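Local coordinates for protein polycyclic ketone monooxygenase (Myceliophthora thermophila, PDB 5MQ6) that inserts a single oxygen atom next to the carbonyl of ketones, especially bulky polycyclic ones, to give esters or lactones, with FAD as cofactor and NADPH bound, at residues Glu29-Arg33 and Gly595-Gly599; Lys32-Pro36 and Gln299-Ser303; Arg400-Asp404 and Leu416-Tyr420; Val479-Ile483 and Tyr600-Glu604. All blocks are in the same frame, centred on the assembly; numbering follows the deposited sequence.

Contact 1 (Glu29-Arg33 and Gly595-Gly599)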
loop_
_atom_site.group_PDB
_atom_site.type_symbol
_atom_site.label_atom_id
_atom_site.label_comp_id
_atom_site.label_asym_id
_atom_site.label_seq_id
_atom_site.Cartn_x
_atom_site.Cartn_y
_atom_site.Cartn_z
ATOM N N GLU A 29 22.830 4.129 -13.159
ATOM C CA GLU A 29 22.399 3.413 -11.957
ATOM C C GLU A 29 21.113 2.618 -12.201
ATOM O O GLU A 29 20.925 1.546 -11.569
ATOM C CB GLU A 29 22.253 4.333 -10.757
ATOM C CG GLU A 29 23.553 5.038 -10.387
ATOM C CD GLU A 29 24.630 4.120 -9.890
ATOM O OE1 GLU A 29 25.795 4.504 -10.035
ATOM O OE2 GLU A 29 24.343 3.009 -9.373
ATOM N N ALA A 30 20.259 3.112 -13.109
ATOM C CA ALA A 30 19.025 2.379 -13.453
ATOM C C ALA A 30 19.336 1.130 -14.287
ATOM O O ALA A 30 18.757 0.060 -14.030
ATOM C CB ALA A 30 18.034 3.276 -14.142
ATOM N N ALA A 31 20.281 1.275 -15.233
ATOM C CA ALA A 31 20.736 0.196 -16.138
ATOM C C ALA A 31 21.343 -0.942 -15.358
ATOM O O ALA A 31 21.066 -2.123 -15.613
ATOM C CB ALA A 31 21.788 0.722 -17.105
ATOM N N LYS A 32 22.197 -0.560 -14.420
ATOM C CA LYS A 32 22.773 -1.486 -13.479
ATOM C C LYS A 32 21.781 -2.519 -12.983
ATOM O O LYS A 32 22.175 -3.639 -12.735
ATOM C CB LYS A 32 23.307 -0.763 -12.268
ATOM C CG LYS A 32 24.755 -0.420 -12.392
ATOM C CD LYS A 32 25.258 0.124 -11.105
ATOM C CE LYS A 32 26.713 0.454 -11.266
ATOM N NZ LYS A 32 27.088 1.425 -10.216
ATOM N N ARG A 33 20.507 -2.161 -12.813
ATOM C CA ARG A 33 19.540 -3.131 -12.283
ATOM C C ARG A 33 18.371 -3.549 -13.192
ATOM O O ARG A 33 17.345 -4.059 -12.728
ATOM C CB ARG A 33 19.113 -2.717 -10.889
ATOM C CG ARG A 33 18.577 -1.342 -10.718
ATOM C CD ARG A 33 19.073 -0.813 -9.382
ATOM N NE ARG A 33 20.271 -0.049 -9.537
ATOM C CZ ARG A 33 21.087 0.394 -8.560
ATOM N NH1 ARG A 33 20.931 0.120 -7.293
ATOM N NH2 ARG A 33 22.135 1.128 -8.897
ATOM N N GLY A 595 12.027 6.801 -16.986
ATOM C CA GLY A 595 13.416 6.825 -16.597
ATOM C C GLY A 595 13.676 6.197 -15.245
ATOM O O GLY A 595 14.808 6.158 -14.822
ATOM N N CYS A 596 12.644 5.699 -14.562
ATOM C CA CYS A 596 12.844 5.121 -13.240
ATOM C C CYS A 596 13.703 3.845 -13.159
ATOM O O CYS A 596 13.491 2.917 -13.931
ATOM C CB CYS A 596 11.474 4.886 -12.552
ATOM S SG CYS A 596 10.789 6.488 -12.025
ATOM N N THR A 597 14.660 3.823 -12.202
ATOM C CA THR A 597 15.198 2.575 -11.661
ATOM C C THR A 597 14.012 1.686 -11.358
ATOM O O THR A 597 12.992 2.193 -10.809
ATOM C CB THR A 597 15.784 2.624 -10.230
ATOM O OG1 THR A 597 15.298 3.764 -9.521
ATOM C CG2 THR A 597 17.200 2.504 -10.244
ATOM N N PRO A 598 14.188 0.359 -11.598
ATOM C CA PRO A 598 13.126 -0.615 -11.296
ATOM C C PRO A 598 12.716 -0.555 -9.826
ATOM O O PRO A 598 13.490 -0.142 -8.945
ATOM C CB PRO A 598 13.727 -1.980 -11.693
ATOM C CG PRO A 598 15.187 -1.754 -11.968
ATOM C CD PRO A 598 15.473 -0.281 -11.997
ATOM N N GLY A 599 11.465 -0.920 -9.586
ATOM C CA GLY A 599 10.877 -0.891 -8.252
ATOM C C GLY A 599 9.424 -1.258 -8.434
ATOM O O GLY A 599 8.975 -1.435 -9.590
#
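Arg33 and Pro598 meet at about a right angle, carbon against carbon: CG of the arginine lies 3.5 Å from CD of the proline ring. The ring's CG also comes to 3.2 Å from the backbone O of Arg33, so proline meets both the side chain and the main chain of this residue. Thr597 runs obliquely past the arginine, its methyl CG2 standing 3.9 Å from CD of Arg33. The same methyl turns to the helical backbone and packs 3.7 Å from CA of Ala30, while CB of Ala30 lies against CA of Thr597. The contact thus sets the end of helix 22-31 and the residues just after it against the loop that carries Cys596, whose sulfur is tied to Cys424 in a disulfide. Glu29, Lys32 and Arg33 form a salt-bridge network. CG of Arg33 lies between its backbone N and carbonyl carbon (chi1 54°), and bends at chi2 and chi3 carry the guanidinium back to Glu29. There NE and NH2 grip the backbone O of Glu29 side-on, NE at 2.7 Å. NH2 also makes a salt bridge of 2.9 Å to OE2 of Glu29, which lies in the guanidinium plane at its edge. With a leucine here, the Glu29 carbonyl would probably lose both of these side-chain donors and its carboxylate one positive mate. Glu29 OE1 has a further partner in Lys25, and Pro598 O accepts from Lys425.

Contact 2 (Lys32-Pro36 and Gln299-Ser303). With NDP (NADPH dihydro-nicotinamide-adenine-dinucleotide phosphate), chain C.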
loop_
_atom_site.group_PDB
_atom_site.type_symbol
_atom_site.label_atom_id
_atom_site.label_comp_id
_atom_site.label_asym_id
_atom_site.label_seq_id
_atom_site.Cartn_x
_atom_site.Cartn_y
_atom_site.Cartn_z
ATOM N N LYS A 32 22.197 -0.560 -14.420
ATOM C CA LYS A 32 22.773 -1.486 -13.479
ATOM C C LYS A 32 21.781 -2.519 -12.983
ATOM O O LYS A 32 22.175 -3.639 -12.735
ATOM C CB LYS A 32 23.307 -0.763 -12.268
ATOM C CG LYS A 32 24.755 -0.420 -12.392
ATOM C CD LYS A 32 25.258 0.124 -11.105
ATOM C CE LYS A 32 26.713 0.454 -11.266
ATOM N NZ LYS A 32 27.088 1.425 -10.216
ATOM N N ARG A 33 20.507 -2.161 -12.813
ATOM C CA ARG A 33 19.540 -3.131 -12.283
ATOM C C ARG A 33 18.371 -3.549 -13.192
ATOM O O ARG A 33 17.345 -4.059 -12.728
ATOM C CB ARG A 33 19.113 -2.717 -10.889
ATOM C CG ARG A 33 18.577 -1.342 -10.718
ATOM C CD ARG A 33 19.073 -0.813 -9.382
ATOM N NE ARG A 33 20.271 -0.049 -9.537
ATOM C CZ ARG A 33 21.087 0.394 -8.560
ATOM N NH1 ARG A 33 20.931 0.120 -7.293
ATOM N NH2 ARG A 33 22.135 1.128 -8.897
ATOM N N PHE A 34 18.572 -3.413 -14.495
ATOM C CA PHE A 34 17.654 -4.024 -15.441
ATOM C C PHE A 34 17.714 -5.538 -15.214
ATOM O O PHE A 34 18.779 -6.145 -15.243
ATOM C CB PHE A 34 17.965 -3.651 -16.900
ATOM C CG PHE A 34 17.227 -4.500 -17.905
ATOM C CD1 PHE A 34 15.878 -4.243 -18.207
ATOM C CD2 PHE A 34 17.860 -5.588 -18.526
ATOM C CE1 PHE A 34 15.191 -5.038 -19.122
ATOM C CE2 PHE A 34 17.170 -6.378 -19.449
ATOM C CZ PHE A 34 15.840 -6.101 -19.744
ATOM N N ARG A 35 16.558 -6.104 -14.907
ATOM C CA ARG A 35 16.345 -7.542 -14.859
ATOM C C ARG A 35 15.395 -7.886 -16.015
ATOM O O ARG A 35 14.241 -7.415 -16.023
ATOM C CB ARG A 35 15.767 -8.011 -13.494
ATOM C CG ARG A 35 16.754 -8.177 -12.333
ATOM C CD ARG A 35 18.091 -8.651 -12.879
ATOM N NE ARG A 35 19.012 -9.347 -11.986
ATOM C CZ ARG A 35 20.256 -9.689 -12.347
ATOM N NH1 ARG A 35 20.730 -9.396 -13.573
ATOM N NH2 ARG A 35 21.047 -10.320 -11.484
ATOM N N PRO A 36 15.873 -8.679 -17.004
ATOM C CA PRO A 36 14.936 -9.161 -18.069
ATOM C C PRO A 36 13.636 -9.892 -17.563
ATOM O O PRO A 36 12.562 -9.761 -18.148
ATOM C CB PRO A 36 15.822 -10.108 -18.915
ATOM C CG PRO A 36 17.019 -10.423 -18.070
ATOM C CD PRO A 36 17.244 -9.190 -17.223
ATOM N N GLN A 299 22.087 -4.782 0.385
ATOM C CA GLN A 299 21.493 -3.726 -0.403
ATOM C C GLN A 299 21.643 -3.937 -1.929
ATOM O O GLN A 299 22.726 -4.196 -2.499
ATOM C CB GLN A 299 22.168 -2.406 -0.056
ATOM C CG GLN A 299 21.544 -1.201 -0.808
ATOM C CD GLN A 299 22.241 0.103 -0.448
ATOM O OE1 GLN A 299 21.915 0.763 0.556
ATOM N NE2 GLN A 299 23.259 0.443 -1.230
ATOM N N ARG A 300 20.533 -3.786 -2.599
ATOM C CA ARG A 300 20.558 -3.711 -4.058
ATOM C C ARG A 300 20.289 -2.327 -4.552
ATOM O O ARG A 300 20.895 -1.920 -5.530
ATOM C CB ARG A 300 19.550 -4.680 -4.581
ATOM C CG ARG A 300 19.413 -4.855 -6.051
ATOM C CD ARG A 300 17.918 -5.002 -6.258
ATOM N NE ARG A 300 17.648 -5.686 -7.458
ATOM C CZ ARG A 300 17.081 -6.869 -7.543
ATOM N NH1 ARG A 300 16.646 -7.551 -6.482
ATOM N NH2 ARG A 300 16.926 -7.362 -8.743
ATOM N N THR A 301 19.398 -1.582 -3.912
ATOM C CA THR A 301 19.204 -0.140 -4.220
ATOM C C THR A 301 19.018 0.680 -2.955
ATOM O O THR A 301 18.083 0.469 -2.192
ATOM C CB THR A 301 18.030 0.110 -5.172
ATOM O OG1 THR A 301 18.179 -0.739 -6.295
ATOM C CG2 THR A 301 18.023 1.540 -5.754
ATOM N N PRO A 302 19.900 1.658 -2.729
ATOM C CA PRO A 302 19.717 2.469 -1.555
ATOM C C PRO A 302 18.393 3.274 -1.579
ATOM O O PRO A 302 17.931 3.622 -2.630
ATOM C CB PRO A 302 20.909 3.415 -1.606
ATOM C CG PRO A 302 21.247 3.521 -3.057
ATOM C CD PRO A 302 20.980 2.157 -3.600
ATOM N N SER A 303 17.798 3.538 -0.413
ATOM C CA SER A 303 16.725 4.562 -0.267
ATOM C C SER A 303 17.296 5.980 -0.145
ATOM O O SER A 303 18.416 6.205 0.397
ATOM C CB SER A 303 15.868 4.298 0.986
ATOM O OG SER A 303 14.932 3.229 0.746
HETATM P PA NDP C . 10.243 -2.671 -0.429
HETATM O O1A NDP C . 9.667 -3.536 -1.604
HETATM O O2A NDP C . 10.103 -1.170 -0.371
HETATM O O5B NDP C . 11.774 -3.121 -0.241
HETATM C C5B NDP C . 12.235 -4.430 -0.502
HETATM C C4B NDP C . 13.743 -4.288 -0.470
HETATM O O4B NDP C . 14.365 -5.569 -0.755
HETATM C C3B NDP C . 14.232 -3.274 -1.509
HETATM O O3B NDP C . 15.158 -2.368 -0.880
HETATM C C2B NDP C . 14.830 -4.200 -2.546
HETATM O O2B NDP C . 15.841 -3.581 -3.392
HETATM C C1B NDP C . 15.363 -5.336 -1.701
HETATM N N9A NDP C . 15.618 -6.520 -2.524
HETATM C C8A NDP C . 14.764 -7.160 -3.386
HETATM N N7A NDP C . 15.376 -8.195 -3.993
HETATM C C5A NDP C . 16.637 -8.176 -3.491
HETATM C C6A NDP C . 17.831 -8.977 -3.726
HETATM N N6A NDP C . 17.746 -9.973 -4.600
HETATM N N1A NDP C . 18.947 -8.662 -3.035
HETATM C C2A NDP C . 19.027 -7.625 -2.142
HETATM N N3A NDP C . 17.987 -6.818 -1.871
HETATM C C4A NDP C . 16.803 -7.075 -2.530
HETATM O O3 NDP C . 9.624 -3.163 0.956
HETATM P PN NDP C . 9.471 -2.415 2.411
HETATM O O1N NDP C . 8.826 -3.494 3.337
HETATM O O2N NDP C . 10.783 -1.821 2.874
HETATM O O5D NDP C . 8.431 -1.201 2.155
HETATM C C5D NDP C . 7.156 -1.517 1.498
HETATM C C4D NDP C . 6.164 -0.377 1.641
HETATM O O4D NDP C . 5.711 -0.263 3.009
HETATM C C3D NDP C . 6.875 0.963 1.445
HETATM O O3D NDP C . 7.368 1.261 0.084
HETATM C C2D NDP C . 5.917 1.938 2.164
HETATM O O2D NDP C . 4.736 2.222 1.345
HETATM C C1D NDP C . 5.642 1.152 3.445
HETATM P P2B NDP C . 15.385 -2.882 -4.783
HETATM O O1X NDP C . 14.431 -3.896 -5.430
HETATM O O2X NDP C . 16.607 -2.747 -5.666
HETATM O O3X NDP C . 14.847 -1.489 -4.426
HETATM O O HOH W 1 17.139 -4.995 -10.153
#
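Arg33 and Arg300 mark the nearest approach of the two backbones, yet their CA atoms are still 8.3 Å apart. Neither segment is a regular helix or strand here, apart from the strand end at Gln299, and the gap is spanned by side chains and one water. That water donates to the backbone O of Arg33 at 2.7 Å and accepts from NH2 of Arg300 at 2.8 Å, joining main chain to guanidinium. NH1 of Arg33, the nitrogen turned from Glu29, gives a hydrogen bond of 3.1 Å to OG1 of Thr301. The bond is fairly straight (153°), with the hydroxyl tilted somewhat from the guanidinium plane. Thr301 OG1 in turn donates a hydrogen bond to the phosphate oxygen O2X of NADPH, although the position of O2X is less certain. Arg33 thus probably acts from the second shell, helping to orient a hydroxyl of the first. CG of Arg300 is anti to its backbone N (chi1 -177°), and the chain, bent at chi2, brings NH1 to 2.9 Å from N7A of the adenine, near the guanidinium plane. Arg35 crosses obliquely, presenting its CG to the edge of that guanidinium, 3.7 Å from NH2 of Arg300; the two guanidinium planes stand nearly perpendicular. Such a loop, following the second strand of a strand-helix-strand unit (271-275, 279-289, 294-299), is where NADPH-binding Rossmann domains receive the 2'-phosphate.

Contact 3 (Arg400-Asp404 and Leu416-Tyr420)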
loop_
_atom_site.group_PDB
_atom_site.type_symbol
_atom_site.label_atom_id
_atom_site.label_comp_id
_atom_site.label_asym_id
_atom_site.label_seq_id
_atom_site.Cartn_x
_atom_site.Cartn_y
_atom_site.Cartn_z
ATOM N N ARG A 400 21.096 13.622 -1.006
ATOM C CA ARG A 400 22.464 13.071 -1.125
ATOM C C ARG A 400 23.469 13.762 -0.227
ATOM O O ARG A 400 24.378 13.130 0.344
ATOM C CB ARG A 400 22.947 13.179 -2.547
ATOM C CG ARG A 400 22.400 12.157 -3.583
ATOM C CD ARG A 400 22.730 12.700 -5.018
ATOM N NE ARG A 400 21.619 12.324 -5.722
ATOM C CZ ARG A 400 20.815 12.934 -6.550
ATOM N NH1 ARG A 400 20.958 14.141 -7.126
ATOM N NH2 ARG A 400 19.800 12.169 -6.841
ATOM N N ALA A 401 23.297 15.062 -0.107
ATOM C CA ALA A 401 24.177 15.859 0.755
ATOM C C ALA A 401 23.974 15.529 2.225
ATOM O O ALA A 401 24.948 15.502 3.010
ATOM C CB ALA A 401 23.855 17.319 0.532
ATOM N N ARG A 402 22.711 15.304 2.603
ATOM C CA ARG A 402 22.385 14.923 3.957
ATOM C C ARG A 402 23.122 13.622 4.262
ATOM O O ARG A 402 23.749 13.450 5.339
ATOM C CB ARG A 402 20.854 14.741 4.177
ATOM C CG ARG A 402 20.569 14.353 5.595
ATOM C CD ARG A 402 19.234 14.749 6.238
ATOM N NE ARG A 402 18.617 13.538 6.397
ATOM C CZ ARG A 402 18.287 12.834 7.450
ATOM N NH1 ARG A 402 18.134 13.244 8.664
ATOM N NH2 ARG A 402 17.875 11.666 7.135
ATOM N N THR A 403 23.083 12.707 3.320
ATOM C CA THR A 403 23.730 11.399 3.485
ATOM C C THR A 403 25.222 11.606 3.595
ATOM O O THR A 403 25.860 11.066 4.482
ATOM C CB THR A 403 23.390 10.475 2.279
ATOM O OG1 THR A 403 21.989 10.165 2.310
ATOM C CG2 THR A 403 24.149 9.199 2.292
ATOM N N ASP A 404 25.740 12.416 2.691
ATOM C CA ASP A 404 27.151 12.818 2.755
ATOM C C ASP A 404 27.606 13.332 4.131
ATOM O O ASP A 404 28.617 12.881 4.648
ATOM C CB ASP A 404 27.494 13.736 1.569
ATOM C CG ASP A 404 28.335 13.007 0.587
ATOM O OD1 ASP A 404 29.487 12.811 0.908
ATOM O OD2 ASP A 404 27.895 12.520 -0.458
ATOM N N LEU A 416 25.367 4.582 -0.007
ATOM C CA LEU A 416 24.075 4.881 0.569
ATOM C C LEU A 416 23.298 5.957 -0.149
ATOM O O LEU A 416 22.141 6.196 0.182
ATOM C CB LEU A 416 24.238 5.211 2.020
ATOM C CG LEU A 416 24.483 3.984 2.938
ATOM C CD1 LEU A 416 24.880 4.428 4.323
ATOM C CD2 LEU A 416 23.209 3.091 3.004
ATOM N N LYS A 417 23.961 6.605 -1.101
ATOM C CA LYS A 417 23.434 7.679 -1.886
ATOM C C LYS A 417 22.557 7.085 -2.952
ATOM O O LYS A 417 22.986 6.141 -3.651
ATOM C CB LYS A 417 24.545 8.515 -2.531
ATOM C CG LYS A 417 24.967 9.614 -1.568
ATOM C CD LYS A 417 25.820 10.676 -2.224
ATOM C CE LYS A 417 27.263 10.340 -2.072
ATOM N NZ LYS A 417 28.037 11.537 -2.513
ATOM N N ALA A 418 21.343 7.618 -3.087
ATOM C CA ALA A 418 20.469 7.165 -4.155
ATOM C C ALA A 418 20.496 8.150 -5.297
ATOM O O ALA A 418 20.464 9.369 -5.061
ATOM C CB ALA A 418 19.064 6.995 -3.627
ATOM N N TRP A 419 20.530 7.591 -6.519
ATOM C CA TRP A 419 20.656 8.318 -7.756
ATOM C C TRP A 419 19.487 8.032 -8.688
ATOM O O TRP A 419 19.632 7.427 -9.737
ATOM C CB TRP A 419 21.934 7.904 -8.464
ATOM C CG TRP A 419 23.115 8.255 -7.699
ATOM C CD1 TRP A 419 23.794 7.426 -6.870
ATOM C CD2 TRP A 419 23.762 9.531 -7.622
ATOM N NE1 TRP A 419 24.840 8.083 -6.279
ATOM C CE2 TRP A 419 24.839 9.394 -6.697
ATOM C CE3 TRP A 419 23.562 10.756 -8.246
ATOM C CZ2 TRP A 419 25.766 10.431 -6.427
ATOM C CZ3 TRP A 419 24.473 11.818 -7.947
ATOM C CH2 TRP A 419 25.551 11.645 -7.046
ATOM N N TYR A 420 18.344 8.499 -8.295
ATOM C CA TYR A 420 17.155 8.418 -9.111
ATOM C C TYR A 420 16.229 9.546 -8.687
ATOM O O TYR A 420 16.318 9.982 -7.558
ATOM C CB TYR A 420 16.406 7.087 -8.920
ATOM C CG TYR A 420 16.244 6.621 -7.517
ATOM C CD1 TYR A 420 15.261 7.148 -6.662
ATOM C CD2 TYR A 420 17.061 5.634 -7.013
ATOM C CE1 TYR A 420 15.113 6.683 -5.350
ATOM C CE2 TYR A 420 16.918 5.153 -5.733
ATOM C CZ TYR A 420 15.960 5.692 -4.924
ATOM O OH TYR A 420 15.923 5.258 -3.685
HETATM O O HOH W 2 20.082 8.521 1.282
#
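Arg400, on helix 378-406, reaches the loop after helix 410-416 through a parallel arginine-tryptophan stack, and its chain can be followed atom by atom. CB lies 3.8 Å from CD of Lys417, whose side chain crosses it at about a right angle. CG passes the carbonyl of Ala418. CD sits over the face of Trp419 in a CH-pi contact, 3.7 Å from the centroid of the six-membered ring and 18° off its normal. A bend at chi3 then lets the guanidinium lie flat on the indole, with centres 4.6 Å apart and planes at 8°. In the plane of the guanidinium, NE gives an almost straight bond (170°) of 3.2 Å to the backbone O of Ala418; NH2 adds a weak one to the same oxygen. Beyond these, NH2 bonds to the Tyr26 hydroxyl and NH1 pairs with Glu397, so the guanidinium is held by its edge as well as by its face. Trp419 in turn has a cation-pi partner in Lys25. One turn along the helix, the methyl CG2 of Thr403 packs on CB of Leu416 and CG of Lys417. Beside it a water donates both to OG1 of Thr403, at 2.7 Å, and to the backbone O of Leu416, at 3.3 Å.

Contact 4 (Val479-Ile483 and Tyr600-Glu604). With NDP (NADPH dihydro-nicotinamide-adenine-dinucleotide phosphate), chain C.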
loop_
_atom_site.group_PDB
_atom_site.type_symbol
_atom_site.label_atom_id
_atom_site.label_comp_id
_atom_site.label_asym_id
_atom_site.label_seq_id
_atom_site.Cartn_x
_atom_site.Cartn_y
_atom_site.Cartn_z
ATOM N N VAL A 479 4.233 -8.260 -2.807
ATOM C CA VAL A 479 3.798 -8.203 -4.224
ATOM C C VAL A 479 3.369 -6.752 -4.576
ATOM O O VAL A 479 2.639 -6.092 -3.806
ATOM C CB VAL A 479 2.655 -9.194 -4.553
ATOM C CG1 VAL A 479 2.147 -9.033 -6.008
ATOM C CG2 VAL A 479 3.122 -10.623 -4.329
ATOM N N THR A 480 3.882 -6.269 -5.715
ATOM C CA THR A 480 3.584 -4.925 -6.119
ATOM C C THR A 480 2.046 -4.555 -6.103
ATOM O O THR A 480 1.191 -5.397 -6.427
ATOM C CB THR A 480 4.216 -4.593 -7.489
ATOM O OG1 THR A 480 3.857 -3.272 -7.835
ATOM C CG2 THR A 480 3.734 -5.497 -8.615
ATOM N N PRO A 481 1.721 -3.293 -5.719
ATOM C CA PRO A 481 0.340 -2.830 -5.823
ATOM C C PRO A 481 -0.221 -2.923 -7.240
ATOM O O PRO A 481 -1.459 -3.057 -7.413
ATOM C CB PRO A 481 0.450 -1.367 -5.367
ATOM C CG PRO A 481 1.527 -1.426 -4.290
ATOM C CD PRO A 481 2.553 -2.295 -4.962
ATOM N N SER A 482 0.692 -2.859 -8.227
ATOM C CA SER A 482 0.364 -2.874 -9.677
ATOM C C SER A 482 0.045 -4.246 -10.242
ATOM O O SER A 482 -0.247 -4.385 -11.407
ATOM C CB SER A 482 1.512 -2.254 -10.507
ATOM O OG SER A 482 1.490 -0.842 -10.338
ATOM N N ILE A 483 0.159 -5.264 -9.428
ATOM C CA ILE A 483 0.126 -6.626 -9.933
ATOM C C ILE A 483 -1.090 -6.898 -10.877
ATOM O O ILE A 483 -2.253 -6.398 -10.660
ATOM C CB ILE A 483 0.304 -7.623 -8.723
ATOM C CG1 ILE A 483 0.628 -9.046 -9.214
ATOM C CG2 ILE A 483 -0.863 -7.575 -7.737
ATOM C CD1 ILE A 483 2.021 -9.167 -9.830
ATOM N N TYR A 600 8.664 -1.354 -7.343
ATOM C CA TYR A 600 7.253 -1.718 -7.517
ATOM C C TYR A 600 6.431 -0.723 -8.438
ATOM O O TYR A 600 5.470 -1.177 -9.124
ATOM C CB TYR A 600 6.570 -2.098 -6.176
ATOM C CG TYR A 600 6.485 -1.059 -5.089
ATOM C CD1 TYR A 600 5.641 0.051 -5.231
ATOM C CD2 TYR A 600 7.183 -1.210 -3.884
ATOM C CE1 TYR A 600 5.525 1.007 -4.232
ATOM C CE2 TYR A 600 7.068 -0.261 -2.874
ATOM C CZ TYR A 600 6.234 0.845 -3.065
ATOM O OH TYR A 600 6.065 1.771 -2.102
ATOM N N ILE A 601 6.856 0.562 -8.528
ATOM C CA ILE A 601 6.137 1.587 -9.375
ATOM C C ILE A 601 6.385 1.460 -10.938
ATOM O O ILE A 601 5.621 1.992 -11.753
ATOM C CB ILE A 601 6.147 3.086 -8.791
ATOM C CG1 ILE A 601 6.725 4.140 -9.758
ATOM C CG2 ILE A 601 6.726 3.210 -7.362
ATOM C CD1 ILE A 601 8.179 3.987 -10.099
ATOM N N THR A 602 7.431 0.751 -11.346
ATOM C CA THR A 602 7.588 0.319 -12.756
ATOM C C THR A 602 7.301 -1.184 -12.929
ATOM O O THR A 602 7.469 -1.708 -14.049
ATOM C CB THR A 602 8.994 0.658 -13.367
ATOM O OG1 THR A 602 10.054 -0.086 -12.713
ATOM C CG2 THR A 602 9.256 2.149 -13.283
ATOM N N SER A 603 6.846 -1.860 -11.856
ATOM C CA SER A 603 6.676 -3.336 -11.850
ATOM C C SER A 603 7.980 -4.037 -12.318
ATOM O O SER A 603 8.006 -4.823 -13.303
ATOM C CB SER A 603 5.430 -3.770 -12.657
ATOM O OG SER A 603 4.257 -3.242 -12.055
ATOM N N GLU A 604 9.045 -3.700 -11.577
ATOM C CA GLU A 604 10.452 -3.987 -11.917
ATOM C C GLU A 604 10.839 -3.808 -13.415
ATOM O O GLU A 604 11.495 -4.678 -13.986
ATOM C CB GLU A 604 10.840 -5.385 -11.421
ATOM C CG GLU A 604 10.617 -5.654 -9.942
ATOM C CD GLU A 604 11.353 -4.692 -8.994
ATOM O OE1 GLU A 604 12.474 -4.155 -9.291
ATOM O OE2 GLU A 604 10.775 -4.492 -7.903
HETATM P PA NDP C . 10.243 -2.671 -0.429
HETATM O O1A NDP C . 9.667 -3.536 -1.604
HETATM O O2A NDP C . 10.103 -1.170 -0.371
HETATM O O5B NDP C . 11.774 -3.121 -0.241
HETATM C C5B NDP C . 12.235 -4.430 -0.502
HETATM C C4B NDP C . 13.743 -4.288 -0.470
HETATM O O4B NDP C . 14.365 -5.569 -0.755
HETATM C C3B NDP C . 14.232 -3.274 -1.509
HETATM O O3B NDP C . 15.158 -2.368 -0.880
HETATM C C2B NDP C . 14.830 -4.200 -2.546
HETATM O O2B NDP C . 15.841 -3.581 -3.392
HETATM C C1B NDP C . 15.363 -5.336 -1.701
HETATM N N9A NDP C . 15.618 -6.520 -2.524
HETATM C C8A NDP C . 14.764 -7.160 -3.386
HETATM N N7A NDP C . 15.376 -8.195 -3.993
HETATM C C5A NDP C . 16.637 -8.176 -3.491
HETATM C C6A NDP C . 17.831 -8.977 -3.726
HETATM N N6A NDP C . 17.746 -9.973 -4.600
HETATM N N1A NDP C . 18.947 -8.662 -3.035
HETATM C C2A NDP C . 19.027 -7.625 -2.142
HETATM N N3A NDP C . 17.987 -6.818 -1.871
HETATM C C4A NDP C . 16.803 -7.075 -2.530
HETATM O O3 NDP C . 9.624 -3.163 0.956
HETATM P PN NDP C . 9.471 -2.415 2.411
HETATM O O1N NDP C . 8.826 -3.494 3.337
HETATM O O2N NDP C . 10.783 -1.821 2.874
HETATM O O5D NDP C . 8.431 -1.201 2.155
HETATM C C5D NDP C . 7.156 -1.517 1.498
HETATM C C4D NDP C . 6.164 -0.377 1.641
HETATM O O4D NDP C . 5.711 -0.263 3.009
HETATM C C3D NDP C . 6.875 0.963 1.445
HETATM O O3D NDP C . 7.368 1.261 0.084
HETATM C C2D NDP C . 5.917 1.938 2.164
HETATM O O2D NDP C . 4.736 2.222 1.345
HETATM C C1D NDP C . 5.642 1.152 3.445
HETATM P P2B NDP C . 15.385 -2.882 -4.783
HETATM O O1X NDP C . 14.431 -3.896 -5.430
HETATM O O2X NDP C . 16.607 -2.747 -5.666
HETATM O O3X NDP C . 14.847 -1.489 -4.426
#
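Thr480 meets Tyr600 through its hydroxyl: OG1 donates to the backbone O of Tyr600 at 2.9 Å, approaching from the side of that carbonyl (C=O...donor angle 116°) and well out of its plane. The torsion that sets OG1 anti to the backbone N of Thr480 (chi1 179°) also brings it within 3.4 Å of CB of Tyr600. Pro481 follows and lays its CD obliquely against the tyrosine ring, 3.9 Å from CD1 of Tyr600. Ser482 returns to the threonine, its backbone N giving a 3.2 Å bond to OG1 of Thr480 (160°). This is an ST turn, and it is nested in a type I beta turn from Thr480 to Ile483. An alanine in place of Thr480 is likely to leave the Tyr600 carbonyl without this donor and the Ser482 amide without its acceptor, freeing the turn to shift against the tyrosine. Ser482 also sets its CB 3.3 Å from OG of Ser603. The tyrosine that the turn packs against binds NADPH: its OH shares a 2.6 Å hydrogen bond with O3D, the ribose oxygen lying in the ring plane at its edge. The turn belongs to the loop between strand 471-474 and helix 488-492, the tyrosine to the loop between helices 573-585 and 616-621, and strand 42-44 touches both, at Ile483 and Glu604.

How the contacts relate
The contacts illustrate how distant parts of one chain can gather round a dinucleotide, some touching it and others standing behind. Contacts 1 and 2 share Arg33 and have centres about 6 Å apart. Contacts 2 and 4, with centres about 14 Å apart, do not touch each other but both reach NADPH, one at the adenosine phosphate end and the other at the ribose on the nicotinamide side. Contact 1 passes into contact 4 along the chain, where Gly599 O lies 3.0 Å from Glu604 N. Contact 3 is peripheral yet connected: Tyr420 OH is 2.8 Å from Pro302 O of contact 2, and the Tyr420 side chain stays about 7 Å from NADPH. The Tyr600 side chain lies about 8 Å from FAD.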